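Long-range contacts in TRAP dicarboxylate transporter, DctP subunit (Sulfurospirillum deleyianum, PDB 4OVS), which probably serves as the periplasmic solute-binding subunit of a TRAP transporter, holding succinate and presumably handing dicarboxylates on to the membrane components: residues Y26-T31 / N83-M88; G43-A48 / V61-N66; D105-F110 / S173-A178; G146-S151 / G232-L237. One frame throughout, in Å; residues are numbered along the deposited sequence.

In the fold
The contacts fall into two touching pairs. Interactions 1 and 2 share a sheet, their centres about 9 Å apart: strands 26-31 and 59-64 are neighbours in it, and Phe-47 CE2 packs 3.6 Å from Ile-86 CD1. Interactions 3 and 4, centres about 10 Å apart, meet where Leu-176 CD2 lies 3.4 Å from Lys-148 NZ. The pairs are joined through strand 233-241, where Met-88 O of interaction 1 comes 3.3 Å from Tyr-236 CD1 of interaction 4. Succinate sits near this join. Tyr-236 OH hydrogen-bonds it, and by nearest atoms the side chain of Leu-234 is about 4 Å from the succinate and that of Leu-176 about 8 Å.

Interaction 1 (Y26-T31 / N83-M88); sequences YTIKVT and NAHIAM
Lys-29 and His-85 are joined by backbone and ring together. The Lys-29 amide donates to ND1 of His-85 (N to ND1 3.0 Å, 159° at the hydrogen), tilted from the imidazole plane, while CA of Ile-28 lies at the ring edge, in plane. With ND1 accepting, a neutral ring would probably carry its proton on NE2. Lys-29 O takes two amides, His-85 N at 3.0 Å and, weakly, Ile-86 N at 3.3 Å. Thr-31 N reaches Ile-86 O at 3.0 Å; beyond it a water links Thr-31 O to Met-88 N in place of a direct bond.

The tight side is the face carrying Ile-28, Val-30 and Ile-86. There CG2 of Ile-28 slants across CD1 of Ile-86 at 3.8 Å. Val-30 extends CG1 opposite its own amide nitrogen (chi1 -180°), which brings it 3.7 Å from the methyl CE of selenomethionine Met-88. Phe-47 of helix 39-54 covers Val-30 and Ile-86.

On the other side CG2 of Thr-31 is also packed, 3.8 Å from CB of Ala-84, and the looser, partly exposed margin is that of Lys-29, His-85 and Asn-83. The Lys-29 chain, kinked at chi3, brings CE within 3.4 Å of Asn-83 O. Met-88 O accepts from Lys-40 NZ of the succinate site. Parallel strands covered by a helix are typical of the alpha/beta lobes of periplasmic binding proteins.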
loop_
_atom_site.group_PDB
_atom_site.type_symbol
_atom_site.label_atom_id
_atom_site.label_comp_id
_atom_site.label_asym_id
_atom_site.label_seq_id
_atom_site.Cartn_x
_atom_site.Cartn_y
_atom_site.Cartn_z
ATOM N N TYR A 26 18.688 -24.002 -3.860
ATOM C CA TYR A 26 17.904 -23.003 -4.595
ATOM C C TYR A 26 17.706 -21.757 -3.749
ATOM O O TYR A 26 17.557 -21.843 -2.520
ATOM C CB TYR A 26 16.515 -23.549 -4.951
ATOM C CG TYR A 26 16.504 -24.846 -5.773
ATOM C CD1 TYR A 26 16.527 -26.097 -5.157
ATOM C CD2 TYR A 26 16.472 -24.807 -7.160
ATOM C CE1 TYR A 26 16.522 -27.272 -5.915
ATOM C CE2 TYR A 26 16.466 -25.991 -7.922
ATOM C CZ TYR A 26 16.489 -27.199 -7.275
ATOM O OH TYR A 26 16.481 -28.361 -7.992
ATOM N N THR A 27 17.661 -20.598 -4.394
ATOM C CA THR A 27 17.454 -19.354 -3.687
ATOM C C THR A 27 16.305 -18.579 -4.341
ATOM O O THR A 27 16.092 -18.676 -5.539
ATOM C CB THR A 27 18.737 -18.475 -3.691
ATOM O OG1 THR A 27 19.130 -18.235 -5.041
ATOM C CG2 THR A 27 19.927 -19.165 -3.004
ATOM N N ILE A 28 15.602 -17.777 -3.546
ATOM C CA ILE A 28 14.475 -16.932 -3.989
ATOM C C ILE A 28 14.695 -15.495 -3.460
ATOM O O ILE A 28 15.011 -15.323 -2.273
ATOM C CB ILE A 28 13.091 -17.438 -3.418
ATOM C CG1 ILE A 28 12.724 -18.808 -3.972
ATOM C CG2 ILE A 28 11.950 -16.446 -3.769
ATOM C CD1 ILE A 28 11.420 -19.383 -3.420
ATOM N N LYS A 29 14.497 -14.488 -4.320
ATOM C CA LYS A 29 14.783 -13.099 -4.016
ATOM C C LYS A 29 13.454 -12.387 -3.981
ATOM O O LYS A 29 12.758 -12.308 -5.001
ATOM C CB LYS A 29 15.695 -12.481 -5.093
ATOM C CG LYS A 29 16.923 -13.322 -5.362
ATOM C CD LYS A 29 18.035 -12.553 -6.016
ATOM C CE LYS A 29 17.908 -12.471 -7.518
ATOM N NZ LYS A 29 19.110 -11.754 -8.096
ATOM N N VAL A 30 13.125 -11.879 -2.800
ATOM C CA VAL A 30 11.942 -11.042 -2.566
ATOM C C VAL A 30 12.359 -9.575 -2.506
ATOM O O VAL A 30 13.371 -9.243 -1.892
ATOM C CB VAL A 30 11.254 -11.361 -1.207
ATOM C CG1 VAL A 30 10.089 -10.479 -1.071
ATOM C CG2 VAL A 30 10.809 -12.812 -1.107
ATOM N N THR A 31 11.577 -8.694 -3.123
ATOM C CA THR A 31 11.940 -7.299 -3.193
ATOM C C THR A 31 10.739 -6.487 -2.799
ATOM O O THR A 31 9.674 -6.751 -3.269
ATOM C CB THR A 31 12.415 -6.914 -4.610
ATOM O OG1 THR A 31 12.792 -5.547 -4.658
ATOM C CG2 THR A 31 11.318 -7.158 -5.698
ATOM N N ASN A 83 14.697 -11.312 -12.728
ATOM C CA ASN A 83 15.756 -10.760 -11.854
ATOM C C ASN A 83 15.295 -10.568 -10.393
ATOM O O ASN A 83 16.093 -10.413 -9.466
ATOM C CB ASN A 83 16.244 -9.453 -12.449
ATOM C CG ASN A 83 16.841 -9.649 -13.814
ATOM O OD1 ASN A 83 17.563 -10.608 -14.040
ATOM N ND2 ASN A 83 16.520 -8.762 -14.739
ATOM N N ALA A 84 13.997 -10.570 -10.196
ATOM C CA ALA A 84 13.440 -10.678 -8.862
ATOM C C ALA A 84 12.301 -11.668 -9.016
ATOM O O ALA A 84 11.806 -11.887 -10.127
ATOM C CB ALA A 84 12.956 -9.321 -8.370
ATOM N N HIS A 85 11.907 -12.286 -7.915
ATOM C CA HIS A 85 11.020 -13.415 -7.966
ATOM C C HIS A 85 9.680 -13.145 -7.331
ATOM O O HIS A 85 8.662 -13.620 -7.803
ATOM C CB HIS A 85 11.714 -14.577 -7.272
ATOM C CG HIS A 85 13.051 -14.881 -7.852
ATOM N ND1 HIS A 85 14.070 -15.456 -7.129
ATOM C CD2 HIS A 85 13.528 -14.721 -9.109
ATOM C CE1 HIS A 85 15.117 -15.647 -7.916
ATOM N NE2 HIS A 85 14.808 -15.214 -9.122
ATOM N N ILE A 86 9.687 -12.410 -6.227
ATOM C CA ILE A 86 8.475 -12.183 -5.439
ATOM C C ILE A 86 8.425 -10.727 -5.014
ATOM O O ILE A 86 9.427 -10.147 -4.598
ATOM C CB ILE A 86 8.390 -13.131 -4.211
ATOM C CG1 ILE A 86 8.372 -14.578 -4.666
ATOM C CG2 ILE A 86 7.107 -12.897 -3.434
ATOM C CD1 ILE A 86 8.208 -15.592 -3.620
ATOM N N ALA A 87 7.272 -10.113 -5.212
ATOM C CA ALA A 87 7.037 -8.761 -4.794
ATOM C C ALA A 87 5.658 -8.602 -4.095
ATOM O O ALA A 87 4.805 -9.521 -4.126
ATOM C CB ALA A 87 7.168 -7.833 -5.935
HETATM N N MSE A 88 5.447 -7.460 -3.438
HETATM C CA MSE A 88 4.165 -7.176 -2.785
HETATM C C MSE A 88 3.698 -5.737 -2.970
HETATM O O MSE A 88 3.541 -4.992 -2.000
HETATM C CB MSE A 88 4.240 -7.521 -1.329
HETATM C CG MSE A 88 4.609 -8.930 -1.011
HETATM SE SE MSE A 88 6.553 -9.099 -0.734
HETATM C CE MSE A 88 6.572 -10.862 0.021
HETATM O O HOH W 1 7.420 -5.299 -3.730
#

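Interaction 2 (G43-A48 / V61-N66)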
loop_
_atom_site.group_PDB
_atom_site.type_symbol
_atom_site.label_atom_id
_atom_site.label_comp_id
_atom_site.label_asym_id
_atom_site.label_seq_id
_atom_site.Cartn_x
_atom_site.Cartn_y
_atom_site.Cartn_z
ATOM N N GLY A 43 5.884 -9.666 7.494
ATOM C CA GLY A 43 5.281 -10.715 6.670
ATOM C C GLY A 43 6.256 -11.328 5.661
ATOM O O GLY A 43 6.294 -12.556 5.456
ATOM N N ALA A 44 7.042 -10.488 4.988
ATOM C CA ALA A 44 8.015 -10.990 4.024
ATOM C C ALA A 44 9.068 -11.866 4.729
ATOM O O ALA A 44 9.413 -12.930 4.246
ATOM C CB ALA A 44 8.715 -9.826 3.286
ATOM N N ASP A 45 9.564 -11.394 5.886
ATOM C CA ASP A 45 10.583 -12.109 6.674
ATOM C C ASP A 45 10.037 -13.418 7.246
ATOM O O ASP A 45 10.734 -14.443 7.293
ATOM C CB ASP A 45 11.127 -11.222 7.814
ATOM C CG ASP A 45 12.155 -10.178 7.337
ATOM O OD1 ASP A 45 12.754 -10.338 6.240
ATOM O OD2 ASP A 45 12.401 -9.231 8.145
ATOM N N PHE A 46 8.775 -13.420 7.600
ATOM C CA PHE A 46 8.129 -14.648 8.082
ATOM C C PHE A 46 8.010 -15.653 6.940
ATOM O O PHE A 46 8.374 -16.814 7.074
ATOM C CB PHE A 46 6.772 -14.308 8.695
ATOM C CG PHE A 46 6.114 -15.450 9.359
ATOM C CD1 PHE A 46 5.256 -16.248 8.647
ATOM C CD2 PHE A 46 6.391 -15.788 10.665
ATOM C CE1 PHE A 46 4.629 -17.348 9.227
ATOM C CE2 PHE A 46 5.776 -16.908 11.245
ATOM C CZ PHE A 46 4.891 -17.671 10.511
ATOM N N PHE A 47 7.553 -15.194 5.795
ATOM C CA PHE A 47 7.595 -16.053 4.572
ATOM C C PHE A 47 8.931 -16.660 4.366
ATOM O O PHE A 47 9.050 -17.871 4.208
ATOM C CB PHE A 47 7.235 -15.239 3.375
ATOM C CG PHE A 47 7.455 -15.937 2.063
ATOM C CD1 PHE A 47 6.660 -17.042 1.700
ATOM C CD2 PHE A 47 8.406 -15.488 1.165
ATOM C CE1 PHE A 47 6.860 -17.672 0.510
ATOM C CE2 PHE A 47 8.571 -16.120 -0.055
ATOM C CZ PHE A 47 7.791 -17.195 -0.385
ATOM N N ALA A 48 9.982 -15.840 4.442
ATOM C CA ALA A 48 11.316 -16.326 4.153
ATOM C C ALA A 48 11.742 -17.413 5.131
ATOM O O ALA A 48 12.259 -18.474 4.754
ATOM C CB ALA A 48 12.321 -15.145 4.211
ATOM N N VAL A 61 15.346 -18.163 1.102
ATOM C CA VAL A 61 14.681 -16.949 0.603
ATOM C C VAL A 61 15.408 -15.727 1.210
ATOM O O VAL A 61 15.552 -15.655 2.441
ATOM C CB VAL A 61 13.240 -16.918 0.993
ATOM C CG1 VAL A 61 12.567 -15.587 0.476
ATOM C CG2 VAL A 61 12.473 -18.180 0.487
ATOM N N ILE A 62 15.896 -14.827 0.367
ATOM C CA ILE A 62 16.557 -13.593 0.817
ATOM C C ILE A 62 15.634 -12.412 0.472
ATOM O O ILE A 62 15.161 -12.269 -0.653
ATOM C CB ILE A 62 17.930 -13.408 0.177
ATOM C CG1 ILE A 62 18.837 -14.599 0.515
ATOM C CG2 ILE A 62 18.599 -12.033 0.619
ATOM C CD1 ILE A 62 18.865 -14.983 1.987
ATOM N N VAL A 63 15.334 -11.609 1.479
ATOM C CA VAL A 63 14.408 -10.491 1.361
ATOM C C VAL A 63 15.208 -9.170 1.364
ATOM O O VAL A 63 15.994 -8.913 2.267
ATOM C CB VAL A 63 13.428 -10.448 2.567
ATOM C CG1 VAL A 63 12.537 -9.225 2.473
ATOM C CG2 VAL A 63 12.580 -11.715 2.663
ATOM N N PHE A 64 14.996 -8.345 0.339
ATOM C CA PHE A 64 15.567 -7.050 0.234
ATOM C C PHE A 64 14.505 -5.968 0.445
ATOM O O PHE A 64 13.725 -5.663 -0.456
ATOM C CB PHE A 64 16.168 -6.886 -1.174
ATOM C CG PHE A 64 17.351 -7.770 -1.451
ATOM C CD1 PHE A 64 18.621 -7.350 -1.182
ATOM C CD2 PHE A 64 17.183 -9.029 -2.023
ATOM C CE1 PHE A 64 19.714 -8.161 -1.465
ATOM C CE2 PHE A 64 18.283 -9.833 -2.315
ATOM C CZ PHE A 64 19.526 -9.414 -2.032
ATOM N N PRO A 65 14.460 -5.371 1.639
ATOM C CA PRO A 65 13.485 -4.315 1.886
ATOM C C PRO A 65 13.968 -2.937 1.461
ATOM O O PRO A 65 15.063 -2.828 0.890
ATOM C CB PRO A 65 13.364 -4.347 3.405
ATOM C CG PRO A 65 14.748 -4.617 3.831
ATOM C CD PRO A 65 15.286 -5.628 2.816
ATOM N N ASN A 66 13.164 -1.905 1.748
ATOM C CA ASN A 66 13.581 -0.520 1.595
ATOM C C ASN A 66 14.172 -0.221 0.194
ATOM O O ASN A 66 15.067 0.590 0.044
ATOM C CB ASN A 66 14.594 -0.173 2.664
ATOM C CG ASN A 66 13.959 0.128 4.023
ATOM O OD1 ASN A 66 12.920 0.807 4.114
ATOM N ND2 ASN A 66 14.562 -0.408 5.079
HETATM O O HOH W 2 14.767 -19.009 3.868
#
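The phenyl ring of Phe-47 comes obliquely to Val-61, its CE2 4.1 Å from CG1, and the same side chain also packs on Ala-259, Met-260 and Ala-263 of helix 253-289 and on Val-30 of the neighbouring strand. The second flat group, the carboxylate of Asp-45, brings OD1 alongside CB of Val-63 at 3.7 Å, at the more exposed margin. Both belong to a beta-alpha-beta crossover: strand 26-31 leads into helix 39-54, which returns over the sheet to strand 59-64. Helix 43-48 and strand 61-64 run nearly antiparallel, at 166°, with their axes 8.2 Å apart.

Such closeness suits small residues on the helix. Ala-44 and Ala-48, one turn apart, face Val-61 and Val-63, which point to the same side of the strand. The two branches of Val-63 divide the work: CG1 meets CB of Ala-44 at 4.0 Å, and CG2 meets CB of Ala-48 at 3.8 Å. A glycine in place of Val-63 would probably open a gap beneath Ala-44 and leave Ala-48 packed on Val-61 alone of the two valines. Val-61, whose CG1 points opposite its backbone N (chi1 178°), sets that methyl 3.8 Å from CB of Ala-48. Direct hydrogen bonds are absent between the segments; instead a water donates to Ala-48 O at 2.7 Å and accepts from Val-61 N at 2.9 Å.

Interaction 3 (D105-F110 / S173-A178)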
loop_
_atom_site.group_PDB
_atom_site.type_symbol
_atom_site.label_atom_id
_atom_site.label_comp_id
_atom_site.label_asym_id
_atom_site.label_seq_id
_atom_site.Cartn_x
_atom_site.Cartn_y
_atom_site.Cartn_z
ATOM N N ASP A 105 -8.308 2.350 -4.658
ATOM C CA ASP A 105 -7.779 3.676 -4.326
ATOM C C ASP A 105 -8.855 4.744 -4.157
ATOM O O ASP A 105 -8.573 5.831 -3.684
ATOM C CB ASP A 105 -6.883 4.189 -5.450
ATOM C CG ASP A 105 -5.497 3.671 -5.373
ATOM O OD1 ASP A 105 -5.149 3.027 -4.354
ATOM O OD2 ASP A 105 -4.755 3.914 -6.348
ATOM N N LEU A 106 -10.080 4.471 -4.588
ATOM C CA LEU A 106 -11.108 5.512 -4.545
ATOM C C LEU A 106 -11.311 6.007 -3.124
ATOM O O LEU A 106 -11.344 5.226 -2.188
ATOM C CB LEU A 106 -12.419 4.990 -5.092
ATOM C CG LEU A 106 -12.447 4.725 -6.591
ATOM C CD1 LEU A 106 -13.684 3.875 -6.942
ATOM C CD2 LEU A 106 -12.420 6.060 -7.368
ATOM N N PRO A 107 -11.417 7.318 -2.953
ATOM C CA PRO A 107 -11.531 7.837 -1.586
ATOM C C PRO A 107 -12.827 7.424 -0.885
ATOM O O PRO A 107 -13.900 7.559 -1.431
ATOM C CB PRO A 107 -11.435 9.351 -1.768
ATOM C CG PRO A 107 -11.625 9.610 -3.223
ATOM C CD PRO A 107 -11.177 8.372 -3.941
ATOM N N PHE A 108 -12.689 6.874 0.317
ATOM C CA PHE A 108 -13.819 6.448 1.130
ATOM C C PHE A 108 -14.611 5.263 0.585
ATOM O O PHE A 108 -15.727 5.038 1.022
ATOM C CB PHE A 108 -14.772 7.604 1.394
ATOM C CG PHE A 108 -14.160 8.691 2.222
ATOM C CD1 PHE A 108 -14.107 8.579 3.596
ATOM C CD2 PHE A 108 -13.603 9.800 1.624
ATOM C CE1 PHE A 108 -13.521 9.565 4.380
ATOM C CE2 PHE A 108 -13.014 10.810 2.407
ATOM C CZ PHE A 108 -12.975 10.687 3.784
ATOM N N ILE A 109 -14.025 4.475 -0.310
ATOM C CA ILE A 109 -14.736 3.318 -0.862
ATOM C C ILE A 109 -14.932 2.201 0.195
ATOM O O ILE A 109 -15.956 1.521 0.226
ATOM C CB ILE A 109 -14.046 2.783 -2.163
ATOM C CG1 ILE A 109 -14.902 1.697 -2.830
ATOM C CG2 ILE A 109 -12.695 2.200 -1.880
ATOM C CD1 ILE A 109 -15.715 2.165 -3.992
ATOM N N PHE A 110 -13.964 2.031 1.087
ATOM C CA PHE A 110 -14.053 0.985 2.117
ATOM C C PHE A 110 -14.496 1.601 3.458
ATOM O O PHE A 110 -13.847 2.542 3.939
ATOM C CB PHE A 110 -12.706 0.262 2.313
ATOM C CG PHE A 110 -12.238 -0.550 1.113
ATOM C CD1 PHE A 110 -12.910 -1.710 0.721
ATOM C CD2 PHE A 110 -11.146 -0.166 0.384
ATOM C CE1 PHE A 110 -12.483 -2.456 -0.390
ATOM C CE2 PHE A 110 -10.722 -0.894 -0.727
ATOM C CZ PHE A 110 -11.403 -2.047 -1.119
ATOM N N SER A 173 -1.174 6.876 -9.786
ATOM C CA SER A 173 -2.534 6.444 -9.964
ATOM C C SER A 173 -3.400 7.607 -10.367
ATOM O O SER A 173 -3.421 8.625 -9.680
ATOM C CB SER A 173 -3.063 5.901 -8.643
ATOM O OG SER A 173 -4.474 5.736 -8.712
ATOM N N HIS A 174 -4.141 7.461 -11.461
ATOM C CA HIS A 174 -5.004 8.546 -11.922
ATOM C C HIS A 174 -6.078 8.870 -10.900
ATOM O O HIS A 174 -6.487 10.015 -10.779
ATOM C CB HIS A 174 -5.618 8.240 -13.288
ATOM C CG HIS A 174 -4.595 8.055 -14.361
ATOM N ND1 HIS A 174 -4.619 6.993 -15.239
ATOM C CD2 HIS A 174 -3.511 8.796 -14.694
ATOM C CE1 HIS A 174 -3.599 7.090 -16.073
ATOM N NE2 HIS A 174 -2.909 8.173 -15.761
ATOM N N VAL A 175 -6.489 7.896 -10.101
ATOM C CA VAL A 175 -7.518 8.185 -9.105
ATOM C C VAL A 175 -6.989 9.134 -8.030
ATOM O O VAL A 175 -7.653 10.105 -7.646
ATOM C CB VAL A 175 -8.061 6.913 -8.456
ATOM C CG1 VAL A 175 -8.565 7.213 -7.037
ATOM C CG2 VAL A 175 -9.154 6.275 -9.351
ATOM N N LEU A 176 -5.787 8.859 -7.535
ATOM C CA LEU A 176 -5.159 9.755 -6.551
ATOM C C LEU A 176 -4.870 11.142 -7.089
ATOM O O LEU A 176 -4.948 12.107 -6.337
ATOM C CB LEU A 176 -3.871 9.167 -6.037
ATOM C CG LEU A 176 -4.017 7.787 -5.417
ATOM C CD1 LEU A 176 -2.654 7.308 -5.006
ATOM C CD2 LEU A 176 -4.988 7.752 -4.236
ATOM N N GLU A 177 -4.516 11.284 -8.364
ATOM C CA GLU A 177 -4.238 12.639 -8.833
ATOM C C GLU A 177 -5.543 13.401 -8.988
ATOM O O GLU A 177 -5.608 14.596 -8.732
ATOM C CB GLU A 177 -3.325 12.711 -10.083
ATOM C CG GLU A 177 -3.673 11.889 -11.266
ATOM C CD GLU A 177 -2.601 11.983 -12.357
ATOM O OE1 GLU A 177 -1.923 10.966 -12.635
ATOM O OE2 GLU A 177 -2.438 13.083 -12.935
ATOM N N ALA A 178 -6.589 12.698 -9.382
ATOM C CA ALA A 178 -7.924 13.276 -9.415
ATOM C C ALA A 178 -8.379 13.682 -8.002
ATOM O O ALA A 178 -8.983 14.730 -7.805
ATOM C CB ALA A 178 -8.890 12.276 -10.028
#
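Ser-173, the N-cap of helix 174-181, meets Asp-105 in the loop that leads toward helix 113-120. Its OG, set opposite the serine's own backbone N (chi1 168°), donates to OD2 of Asp-105 at 3.0 Å, on the lone pair turned away from the other carboxylate oxygen. The same hydroxyl accepts weakly from Val-175 N, 3.3 Å from OG and bent to 131°; that amide has a second partner in Gln-102 OE1.

Beside this polar link, Val-175 fills the apolar part of the contact. CG1 packs on the aspartate, 3.6 Å from Asp-105 O and 3.8 Å from Asp-105 CB. CG2 touches CD2 of Leu-106 at 3.8 Å, the two side chains crossing at about a right angle. Leu-106 also begins the type II turn that ends at Ile-109, and it rests on Ile-325 of helix 317-330. Leu-176 closes in from the next position, its CG 4.1 Å from OD2.

OD2 is thus buried yet gripped by two hydroxyls, those of Ser-173 and Ser-92. Together with the positive end of the helix dipole nearby, these bonds would be expected to favour the ionised form of Asp-105.

Interaction 4 (G146-S151 / G232-L237); sequences GFKHLS and GYLGYL
Lys-148 and Gly-232 meet where strand 137-152 pairs antiparallel with strand 233-241, the long-strand pairing through the middle of the molecule that recalls the interdomain strands of other TRAP binding proteins. Lys-148 N donates to Gly-232 O at 2.8 Å, and next along, Gly-146 and Leu-234 form a hydrogen-bonded pair, Gly-146 N to Leu-234 O at 3.1 Å and Leu-234 N to Gly-146 O also 3.1 Å.

The lysine side chain then runs back over the partner strand. CB lies 3.5 Å from Gly-232 O, and CG lies 4.0 Å from CB of Leu-234, the two side chains crossing at about a right angle. A bend at chi3 (-60°) turns the chain so that CE rests 3.6 Å from the carbonyl carbon of Gly-232. The tip, NZ, makes a salt bridge with Glu-208.

Opposite the lysine, on the face of Phe-147 and Tyr-233, the rings form a T-shaped pair: the tyrosine turns its edge, with CD1 over the ring centre, to the phenylalanine face, planes at 74° and centroids 5.4 Å apart. Replacing Phe-147 by an alanine would remove that face, and the edge of Tyr-233 would probably lose its cover. Tyr-233 OH bonds to Asp-144 OD1. Further along strand 233-241, Tyr-236 OH hydrogen-bonds succinate. Back at the lysine, NZ donates to a water at 2.7 Å, which lies within hydrogen-bonding distance of Tyr-233 O.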
loop_
_atom_site.group_PDB
_atom_site.type_symbol
_atom_site.label_atom_id
_atom_site.label_comp_id
_atom_site.label_asym_id
_atom_site.label_seq_id
_atom_site.Cartn_x
_atom_site.Cartn_y
_atom_site.Cartn_z
ATOM N N GLY A 146 -3.146 -0.238 5.772
ATOM C CA GLY A 146 -4.128 0.430 6.565
ATOM C C GLY A 146 -4.725 1.601 5.819
ATOM O O GLY A 146 -4.369 1.886 4.682
ATOM N N PHE A 147 -5.641 2.290 6.485
ATOM C CA PHE A 147 -6.198 3.507 5.953
ATOM C C PHE A 147 -5.168 4.639 6.006
ATOM O O PHE A 147 -4.273 4.641 6.841
ATOM C CB PHE A 147 -7.464 3.878 6.720
ATOM C CG PHE A 147 -8.629 3.004 6.395
ATOM C CD1 PHE A 147 -9.467 3.301 5.325
ATOM C CD2 PHE A 147 -8.868 1.875 7.129
ATOM C CE1 PHE A 147 -10.517 2.499 5.023
ATOM C CE2 PHE A 147 -9.920 1.070 6.822
ATOM C CZ PHE A 147 -10.753 1.389 5.768
ATOM N N LYS A 148 -5.333 5.595 5.103
ATOM C CA LYS A 148 -4.332 6.606 4.812
ATOM C C LYS A 148 -4.675 7.920 5.524
ATOM O O LYS A 148 -5.855 8.220 5.741
ATOM C CB LYS A 148 -4.266 6.859 3.309
ATOM C CG LYS A 148 -3.727 5.710 2.477
ATOM C CD LYS A 148 -3.554 6.129 1.015
ATOM C CE LYS A 148 -4.891 6.559 0.424
ATOM N NZ LYS A 148 -4.861 6.660 -1.054
ATOM N N HIS A 149 -3.644 8.719 5.829
ATOM C CA HIS A 149 -3.821 9.982 6.571
ATOM C C HIS A 149 -3.026 11.098 5.947
ATOM O O HIS A 149 -1.916 10.879 5.483
ATOM C CB HIS A 149 -3.339 9.802 8.000
ATOM C CG HIS A 149 -3.959 8.642 8.677
ATOM N ND1 HIS A 149 -5.288 8.626 9.030
ATOM C CD2 HIS A 149 -3.461 7.429 9.010
ATOM C CE1 HIS A 149 -5.583 7.452 9.557
ATOM N NE2 HIS A 149 -4.490 6.712 9.569
ATOM N N LEU A 150 -3.601 12.293 5.931
ATOM C CA LEU A 150 -2.964 13.423 5.331
ATOM C C LEU A 150 -2.012 14.124 6.314
ATOM O O LEU A 150 -2.362 14.354 7.481
ATOM C CB LEU A 150 -4.035 14.431 4.900
ATOM C CG LEU A 150 -4.956 14.140 3.736
ATOM C CD1 LEU A 150 -5.986 15.246 3.616
ATOM C CD2 LEU A 150 -4.165 14.019 2.464
ATOM N N SER A 151 -0.832 14.500 5.837
ATOM C CA SER A 151 0.091 15.300 6.632
ATOM C C SER A 151 0.635 16.412 5.786
ATOM O O SER A 151 0.565 16.360 4.561
ATOM C CB SER A 151 1.265 14.442 7.110
ATOM O OG SER A 151 1.976 13.927 6.006
ATOM N N GLY A 232 -8.672 7.252 2.433
ATOM C CA GLY A 232 -8.560 6.194 1.429
ATOM C C GLY A 232 -7.788 5.006 2.001
ATOM O O GLY A 232 -7.260 5.098 3.122
ATOM N N TYR A 233 -7.693 3.906 1.253
ATOM C CA TYR A 233 -7.100 2.668 1.799
ATOM C C TYR A 233 -5.854 2.273 0.999
ATOM O O TYR A 233 -5.784 2.527 -0.179
ATOM C CB TYR A 233 -8.138 1.498 1.829
ATOM C CG TYR A 233 -7.476 0.225 2.278
ATOM C CD1 TYR A 233 -7.254 -0.027 3.629
ATOM C CD2 TYR A 233 -6.990 -0.686 1.358
ATOM C CE1 TYR A 233 -6.560 -1.183 4.060
ATOM C CE2 TYR A 233 -6.336 -1.867 1.781
ATOM C CZ TYR A 233 -6.121 -2.089 3.140
ATOM O OH TYR A 233 -5.414 -3.212 3.553
ATOM N N LEU A 234 -4.886 1.642 1.656
ATOM C CA LEU A 234 -3.678 1.169 1.014
ATOM C C LEU A 234 -3.443 -0.279 1.454
ATOM O O LEU A 234 -3.393 -0.592 2.659
ATOM C CB LEU A 234 -2.490 2.051 1.382
ATOM C CG LEU A 234 -1.232 2.007 0.489
ATOM C CD1 LEU A 234 -0.342 3.235 0.782
ATOM C CD2 LEU A 234 -0.406 0.755 0.739
ATOM N N GLY A 235 -3.351 -1.152 0.452
ATOM C CA GLY A 235 -3.084 -2.573 0.636
ATOM C C GLY A 235 -2.257 -3.123 -0.524
ATOM O O GLY A 235 -2.011 -2.414 -1.485
ATOM N N TYR A 236 -1.903 -4.405 -0.442
ATOM C CA TYR A 236 -0.957 -5.026 -1.356
ATOM C C TYR A 236 -1.508 -6.334 -1.980
ATOM O O TYR A 236 -2.337 -7.013 -1.392
ATOM C CB TYR A 236 0.295 -5.378 -0.570
ATOM C CG TYR A 236 0.824 -4.297 0.360
ATOM C CD1 TYR A 236 1.519 -3.213 -0.156
ATOM C CD2 TYR A 236 0.659 -4.370 1.750
ATOM C CE1 TYR A 236 2.029 -2.208 0.654
ATOM C CE2 TYR A 236 1.193 -3.357 2.587
ATOM C CZ TYR A 236 1.886 -2.296 2.019
ATOM O OH TYR A 236 2.391 -1.263 2.758
ATOM N N LEU A 237 -1.023 -6.674 -3.169
ATOM C CA LEU A 237 -1.276 -7.974 -3.780
ATOM C C LEU A 237 0.085 -8.617 -3.965
ATOM O O LEU A 237 0.983 -8.045 -4.594
ATOM C CB LEU A 237 -1.998 -7.852 -5.100
ATOM C CG LEU A 237 -2.092 -9.200 -5.846
ATOM C CD1 LEU A 237 -2.945 -10.205 -5.103
ATOM C CD2 LEU A 237 -2.616 -8.992 -7.225
HETATM O O HOH W 3 -4.380 4.128 -1.958
#